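Local coordinates for putative ArsC family related protein (Bacteroides fragilis, PDB 3GKX) that is of unknown function but, as an ArsC family member with a thioredoxin-like fold, is probably related to the arsenate reductases, at residues 61-65 with 66-70; 80-83 with 84-88. All blocks are in the same frame, centred on the assembly; numbering follows the deposited sequence.

Contact 1: residues 61-65 with 66-70; sequences FNTSG and VVYKE
The carbonyl oxygen N62 O accepts a hydrogen bond from the backbone N of G65 at 3.0 Å, closing a type I beta turn from N62 to G65, and Y68 CB from the helix that follows packs 3.5 Å from the same N62 O. The bond belongs to the turn; the carbon contact brings the helix up against it. With CG anti to the backbone N (chi1 -164°), the Y68 side chain reaches back over the turn. Its ring then lies alongside T63, the two side chains pointing the same way. T63 CG2 sits over one ring face, 3.7 Å from the centroid of the Y68 ring and 29° off its normal, a CH-pi contact in which a methyl group suits the pi cloud. The methyl leans toward the hydroxyl-bearing end, with T63 CG2 3.3 Å from Y68 CZ. F61 comes to the same ring differently, crossing Y68 at about a right angle. Its CB is 3.6 Å from Y68 CE1, and F61 CG lies at the ring's edge. L73 and L77 pack on both aromatic side chains, extending this apolar patch. G65 suits the turn because it brings no CB against N62 ND2, whose hydrogen bond goes to K94 O. After G65, E70 N bonds to V66 O within the short helix. The chemistry implies a division of labour: backbone polarity shapes the turn and the helix separately, while methyl and aromatic carbon contacts supply the side-chain packing that fits one against the other.

Contact 2: residues 80-83 with 84-88; sequences MTEE and EQIAL
T81 and E84 form a capping box at the start of helix 82-89, each side chain serving the other's backbone N-H. T81 OG1, tucked over its own main chain with chi1 at 65°, accepts from E84 N at 3.2 Å. In return, T81 N donates to E84 OE1 at 3.0 Å, meeting the carboxylate from above, 38° out of its plane. A short hydroxyl at the N-cap and a longer, extended acid three residues on are well matched to this exchange. Main-chain bonds carry the helix forward: Q85 N reaches T81 O at 2.8 Å, and E82 O and E83 O accept in turn from I86 N and A87 N.

The acids of the first turn have charged partners outside it. E82 forms a salt bridge with K58 of the second subunit and E83 one with K47 of the same chain, and acids here would also be expected to interact favourably with the helix dipole.

Apolar packing forms two groups. I86 runs beside the E82 side chain, with its CD1 3.7 Å from E82 CG, and also packs on L46 and I50 of helix 43-53, a place suited to a branched apolar residue. Q85 gives its amide NE2 to L77 O, leaving its aliphatic stem for packing. Selenomethionine M80, flexible and bent at its last torsion, sets its methyl CE 3.6 Å from Q85 CG and 3.9 Å from L88 CD2.

Contact 1 comes first along the chain, followed by helix 73-76 and then contact 2, and their centres are 16 Å apart. Both belong to the helical part of the chain between strands 32-35 and 100-102, apart from the four-stranded mixed sheet of this thioredoxin-like protein. The F61 ring joins them directly: F61 CE1 packs 3.8 Å from L88 CD2, and F61 CZ lies equally near Q85 O. F61, just before the turn that leads into helix 66-70, thus packs against helix 82-89. Contact 2 additionally faces the second subunit through the start of its helix, whereas neither segment of contact 1 touches that subunit.

Contact 1: residues 61-65 with 66-70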
ATOM      1  N   PHE B  61      -7.330  -3.405   8.685  1.00 20.57           N
ATOM      2  CA  PHE B  61      -7.806  -4.041   9.893  1.00 20.06           C
ATOM      3  C   PHE B  61      -7.773  -3.113  11.102  1.00 20.01           C
ATOM      4  O   PHE B  61      -6.820  -2.378  11.329  1.00 18.85           O
ATOM      5  CB  PHE B  61      -7.111  -5.400  10.145  1.00 19.60           C
ATOM      6  CG  PHE B  61      -7.670  -6.527   9.291  1.00 19.20           C
ATOM      7  CD1 PHE B  61      -8.688  -7.347   9.775  1.00 18.08           C
ATOM      8  CD2 PHE B  61      -7.220  -6.728   7.980  1.00 18.67           C
ATOM      9  CE1 PHE B  61      -9.217  -8.378   8.973  1.00 18.20           C
ATOM     10  CE2 PHE B  61      -7.740  -7.752   7.171  1.00 16.54           C
ATOM     11  CZ  PHE B  61      -8.739  -8.570   7.667  1.00 19.68           C
ATOM     12  N   ASN B  62      -8.872  -3.141  11.837  1.00 21.02           N
ATOM     13  CA  ASN B  62      -9.000  -2.505  13.157  1.00 22.56           C
ATOM     14  C   ASN B  62      -8.236  -3.299  14.262  1.00 22.75           C
ATOM     15  O   ASN B  62      -8.809  -4.119  14.954  1.00 23.03           O
ATOM     16  CB  ASN B  62     -10.498  -2.348  13.453  1.00 22.09           C
ATOM     17  CG  ASN B  62     -10.791  -1.819  14.836  1.00 24.12           C
ATOM     18  OD1 ASN B  62     -10.063  -0.981  15.373  1.00 25.28           O
ATOM     19  ND2 ASN B  62     -11.895  -2.291  15.417  1.00 24.51           N
ATOM     20  N   THR B  63      -6.932  -3.049  14.395  1.00 23.54           N
ATOM     21  CA  THR B  63      -6.068  -3.792  15.336  1.00 25.17           C
ATOM     22  C   THR B  63      -6.221  -3.325  16.802  1.00 25.28           C
ATOM     23  O   THR B  63      -5.479  -3.740  17.691  1.00 25.06           O
ATOM     24  CB  THR B  63      -4.578  -3.745  14.897  1.00 25.05           C
ATOM     25  OG1 THR B  63      -4.314  -2.480  14.285  1.00 26.97           O
ATOM     26  CG2 THR B  63      -4.281  -4.818  13.849  1.00 25.68           C
ATOM     27  N   SER B  64      -7.174  -2.429  17.035  1.00 25.91           N
ATOM     28  CA  SER B  64      -7.545  -2.053  18.396  1.00 25.91           C
ATOM     29  C   SER B  64      -8.829  -2.789  18.758  1.00 25.79           C
ATOM     30  O   SER B  64      -9.260  -2.761  19.915  1.00 26.05           O
ATOM     31  CB  SER B  64      -7.737  -0.530  18.528  1.00 25.71           C
ATOM     32  OG  SER B  64      -6.655   0.208  17.955  1.00 26.86           O
ATOM     33  N   GLY B  65      -9.434  -3.457  17.776  1.00 25.36           N
ATOM     34  CA  GLY B  65     -10.727  -4.105  18.002  1.00 25.40           C
ATOM     35  C   GLY B  65     -10.675  -5.309  18.939  1.00 24.98           C
ATOM     36  O   GLY B  65      -9.631  -5.942  19.100  1.00 24.99           O
ATOM     37  N   VAL B  66     -11.813  -5.634  19.545  1.00 25.18           N
ATOM     38  CA  VAL B  66     -11.942  -6.843  20.356  1.00 25.08           C
ATOM     39  C   VAL B  66     -12.168  -8.058  19.425  1.00 25.63           C
ATOM     40  O   VAL B  66     -11.739  -9.171  19.742  1.00 25.30           O
ATOM     41  CB  VAL B  66     -13.103  -6.740  21.413  1.00 25.03           C
ATOM     42  CG1 VAL B  66     -12.928  -7.784  22.520  1.00 23.71           C
ATOM     43  CG2 VAL B  66     -13.183  -5.344  22.023  1.00 24.54           C
ATOM     44  N   VAL B  67     -12.825  -7.835  18.279  1.00 25.87           N
ATOM     45  CA  VAL B  67     -13.182  -8.926  17.356  1.00 25.90           C
ATOM     46  C   VAL B  67     -11.917  -9.447  16.681  1.00 26.43           C
ATOM     47  O   VAL B  67     -11.712 -10.662  16.558  1.00 26.27           O
ATOM     48  CB  VAL B  67     -14.267  -8.503  16.323  1.00 26.16           C
ATOM     49  CG1 VAL B  67     -14.497  -9.619  15.282  1.00 24.59           C
ATOM     50  CG2 VAL B  67     -15.611  -8.118  17.056  1.00 25.54           C
ATOM     51  N   TYR B  68     -11.069  -8.511  16.263  1.00 26.03           N
ATOM     52  CA  TYR B  68      -9.706  -8.818  15.877  1.00 26.37           C
ATOM     53  C   TYR B  68      -8.952  -9.704  16.892  1.00 26.03           C
ATOM     54  O   TYR B  68      -8.300 -10.686  16.512  1.00 25.33           O
ATOM     55  CB  TYR B  68      -8.938  -7.518  15.718  1.00 26.56           C
ATOM     56  CG  TYR B  68      -7.653  -7.670  14.967  1.00 27.89           C
ATOM     57  CD1 TYR B  68      -7.619  -7.541  13.587  1.00 31.26           C
ATOM     58  CD2 TYR B  68      -6.470  -7.932  15.636  1.00 30.31           C
ATOM     59  CE1 TYR B  68      -6.432  -7.663  12.897  1.00 32.05           C
ATOM     60  CE2 TYR B  68      -5.290  -8.066  14.967  1.00 31.37           C
ATOM     61  CZ  TYR B  68      -5.273  -7.932  13.604  1.00 33.45           C
ATOM     62  OH  TYR B  68      -4.076  -8.059  12.950  1.00 36.74           O
ATOM     63  N   LYS B  69      -9.031  -9.309  18.167  1.00 25.70           N
ATOM     64  CA  LYS B  69      -8.308  -9.934  19.278  1.00 25.94           C
ATOM     65  C   LYS B  69      -8.704 -11.407  19.419  1.00 25.86           C
ATOM     66  O   LYS B  69      -7.851 -12.295  19.360  1.00 26.16           O
ATOM     67  CB  LYS B  69      -8.623  -9.159  20.568  1.00 25.59           C
ATOM     68  CG  LYS B  69      -7.658  -9.312  21.724  1.00 27.02           C
ATOM     69  CD  LYS B  69      -8.422  -9.075  23.037  1.00 27.44           C
ATOM     70  CE  LYS B  69      -7.602  -8.319  24.058  1.00 27.44           C
ATOM     71  NZ  LYS B  69      -7.061  -9.258  25.096  1.00 29.13           N
ATOM     72  N   GLU B  70     -10.002 -11.659  19.561  0.50 25.85           N
ATOM     73  CA  GLU B  70     -10.514 -12.997  19.838  0.50 25.79           C
ATOM     74  C   GLU B  70     -10.569 -13.948  18.630  0.50 25.86           C
ATOM     75  O   GLU B  70     -10.834 -15.139  18.805  0.50 25.79           O
ATOM     76  CB  GLU B  70     -11.861 -12.907  20.560  0.50 25.79           C
ATOM     77  CG  GLU B  70     -11.717 -12.657  22.059  0.50 25.17           C
ATOM     78  CD  GLU B  70     -12.622 -11.551  22.544  0.50 24.89           C
ATOM     79  OE1 GLU B  70     -13.206 -10.854  21.686  0.50 25.24           O
ATOM     80  OE2 GLU B  70     -12.746 -11.371  23.773  0.50 23.25           O
TER

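Contact 2: residues 80-83 with 84-88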
HETATM    1  N   MSE B  80      -3.161 -15.814   5.349  1.00 23.47           N
HETATM    2  CA  MSE B  80      -4.299 -15.519   4.494  1.00 23.89           C
HETATM    3  C   MSE B  80      -3.921 -14.772   3.228  1.00 23.23           C
HETATM    4  O   MSE B  80      -3.061 -13.875   3.227  1.00 23.15           O
HETATM    5  CB  MSE B  80      -5.325 -14.700   5.251  1.00 24.46           C
HETATM    6  CG  MSE B  80      -5.587 -15.241   6.648  1.00 27.25           C
HETATM    7 SE   MSE B  80      -7.290 -14.567   7.255  0.75 32.64          SE
HETATM    8  CE  MSE B  80      -6.872 -12.724   7.650  1.00 30.82           C
ATOM      9  N   THR B  81      -4.594 -15.141   2.148  1.00 22.30           N
ATOM     10  CA  THR B  81      -4.388 -14.489   0.885  1.00 21.59           C
ATOM     11  C   THR B  81      -5.235 -13.220   0.916  1.00 21.69           C
ATOM     12  O   THR B  81      -6.140 -13.086   1.750  1.00 20.89           O
ATOM     13  CB  THR B  81      -4.837 -15.410  -0.265  1.00 22.19           C
ATOM     14  OG1 THR B  81      -6.258 -15.614  -0.172  1.00 20.97           O
ATOM     15  CG2 THR B  81      -4.113 -16.784  -0.207  1.00 19.09           C
ATOM     16  N   GLU B  82      -4.935 -12.304   0.005  1.00 21.31           N
ATOM     17  CA  GLU B  82      -5.708 -11.086  -0.176  1.00 21.78           C
ATOM     18  C   GLU B  82      -7.187 -11.420  -0.356  1.00 21.19           C
ATOM     19  O   GLU B  82      -8.018 -10.825   0.326  1.00 21.94           O
ATOM     20  CB  GLU B  82      -5.205 -10.301  -1.392  1.00 21.02           C
ATOM     21  CG  GLU B  82      -5.898  -8.972  -1.595  1.00 24.06           C
ATOM     22  CD  GLU B  82      -5.576  -8.321  -2.949  1.00 25.46           C
ATOM     23  OE1 GLU B  82      -4.386  -8.124  -3.271  1.00 22.21           O
ATOM     24  OE2 GLU B  82      -6.529  -8.027  -3.696  1.00 27.06           O
ATOM     25  N   GLU B  83      -7.514 -12.323  -1.291  1.00 20.57           N
ATOM     26  CA  GLU B  83      -8.897 -12.816  -1.452  1.00 20.92           C
ATOM     27  C   GLU B  83      -9.510 -13.164  -0.083  1.00 20.05           C
ATOM     28  O   GLU B  83     -10.555 -12.620   0.271  1.00 20.09           O
ATOM     29  CB  GLU B  83      -9.005 -14.044  -2.376  1.00 20.96           C
ATOM     30  CG  GLU B  83      -8.838 -13.790  -3.887  1.00 25.18           C
ATOM     31  CD  GLU B  83      -9.807 -12.735  -4.483  1.00 30.17           C
ATOM     32  OE1 GLU B  83     -11.030 -12.744  -4.151  1.00 31.13           O
ATOM     33  OE2 GLU B  83      -9.341 -11.904  -5.315  1.00 29.39           O
ATOM     34  N   GLU B  84      -8.846 -14.025   0.688  1.00 18.82           N
ATOM     35  CA  GLU B  84      -9.363 -14.421   2.015  1.00 19.10           C
ATOM     36  C   GLU B  84      -9.488 -13.256   3.019  1.00 19.49           C
ATOM     37  O   GLU B  84     -10.524 -13.109   3.686  1.00 19.77           O
ATOM     38  CB  GLU B  84      -8.558 -15.565   2.606  1.00 18.50           C
ATOM     39  CG  GLU B  84      -8.499 -16.782   1.699  1.00 19.15           C
ATOM     40  CD  GLU B  84      -7.479 -17.805   2.156  1.00 20.87           C
ATOM     41  OE1 GLU B  84      -6.496 -17.421   2.830  1.00 18.28           O
ATOM     42  OE2 GLU B  84      -7.674 -19.016   1.858  1.00 24.29           O
ATOM     43  N   GLN B  85      -8.433 -12.446   3.129  1.00 19.58           N
ATOM     44  CA  GLN B  85      -8.471 -11.221   3.937  1.00 19.78           C
ATOM     45  C   GLN B  85      -9.634 -10.280   3.560  1.00 19.10           C
ATOM     46  O   GLN B  85     -10.304  -9.761   4.435  1.00 18.93           O
ATOM     47  CB  GLN B  85      -7.149 -10.461   3.825  1.00 19.91           C
ATOM     48  CG  GLN B  85      -5.998 -11.061   4.620  1.00 18.92           C
ATOM     49  CD  GLN B  85      -4.669 -10.527   4.166  1.00 17.13           C
ATOM     50  OE1 GLN B  85      -4.616  -9.617   3.351  1.00 21.05           O
ATOM     51  NE2 GLN B  85      -3.582 -11.094   4.677  1.00 16.13           N
ATOM     52  N   ILE B  86      -9.867 -10.061   2.261  1.00 18.79           N
ATOM     53  CA  ILE B  86     -10.978  -9.201   1.829  1.00 17.68           C
ATOM     54  C   ILE B  86     -12.343  -9.830   2.147  1.00 17.43           C
ATOM     55  O   ILE B  86     -13.226  -9.140   2.673  1.00 17.09           O
ATOM     56  CB  ILE B  86     -10.872  -8.791   0.338  1.00 17.93           C
ATOM     57  CG1 ILE B  86      -9.592  -7.969   0.094  1.00 17.59           C
ATOM     58  CG2 ILE B  86     -12.132  -8.077  -0.099  1.00 16.13           C
ATOM     59  CD1 ILE B  86      -9.310  -7.616  -1.395  1.00 16.74           C
ATOM     60  N   ALA B  87     -12.498 -11.124   1.838  1.00 17.13           N
ATOM     61  CA  ALA B  87     -13.696 -11.905   2.176  1.00 17.29           C
ATOM     62  C   ALA B  87     -14.037 -11.821   3.647  1.00 17.31           C
ATOM     63  O   ALA B  87     -15.209 -11.658   3.981  1.00 17.97           O
ATOM     64  CB  ALA B  87     -13.555 -13.371   1.753  1.00 17.48           C
ATOM     65  N   LEU B  88     -13.027 -11.918   4.513  1.00 17.20           N
ATOM     66  CA  LEU B  88     -13.205 -11.784   5.966  1.00 18.11           C
ATOM     67  C   LEU B  88     -13.666 -10.392   6.355  1.00 19.01           C
ATOM     68  O   LEU B  88     -14.659 -10.233   7.084  1.00 19.14           O
ATOM     69  CB  LEU B  88     -11.891 -12.055   6.699  1.00 18.44           C
ATOM     70  CG  LEU B  88     -11.909 -11.904   8.227  1.00 19.60           C
ATOM     71  CD1 LEU B  88     -12.784 -12.983   8.922  1.00 18.03           C
ATOM     72  CD2 LEU B  88     -10.496 -11.937   8.796  1.00 19.34           C
TER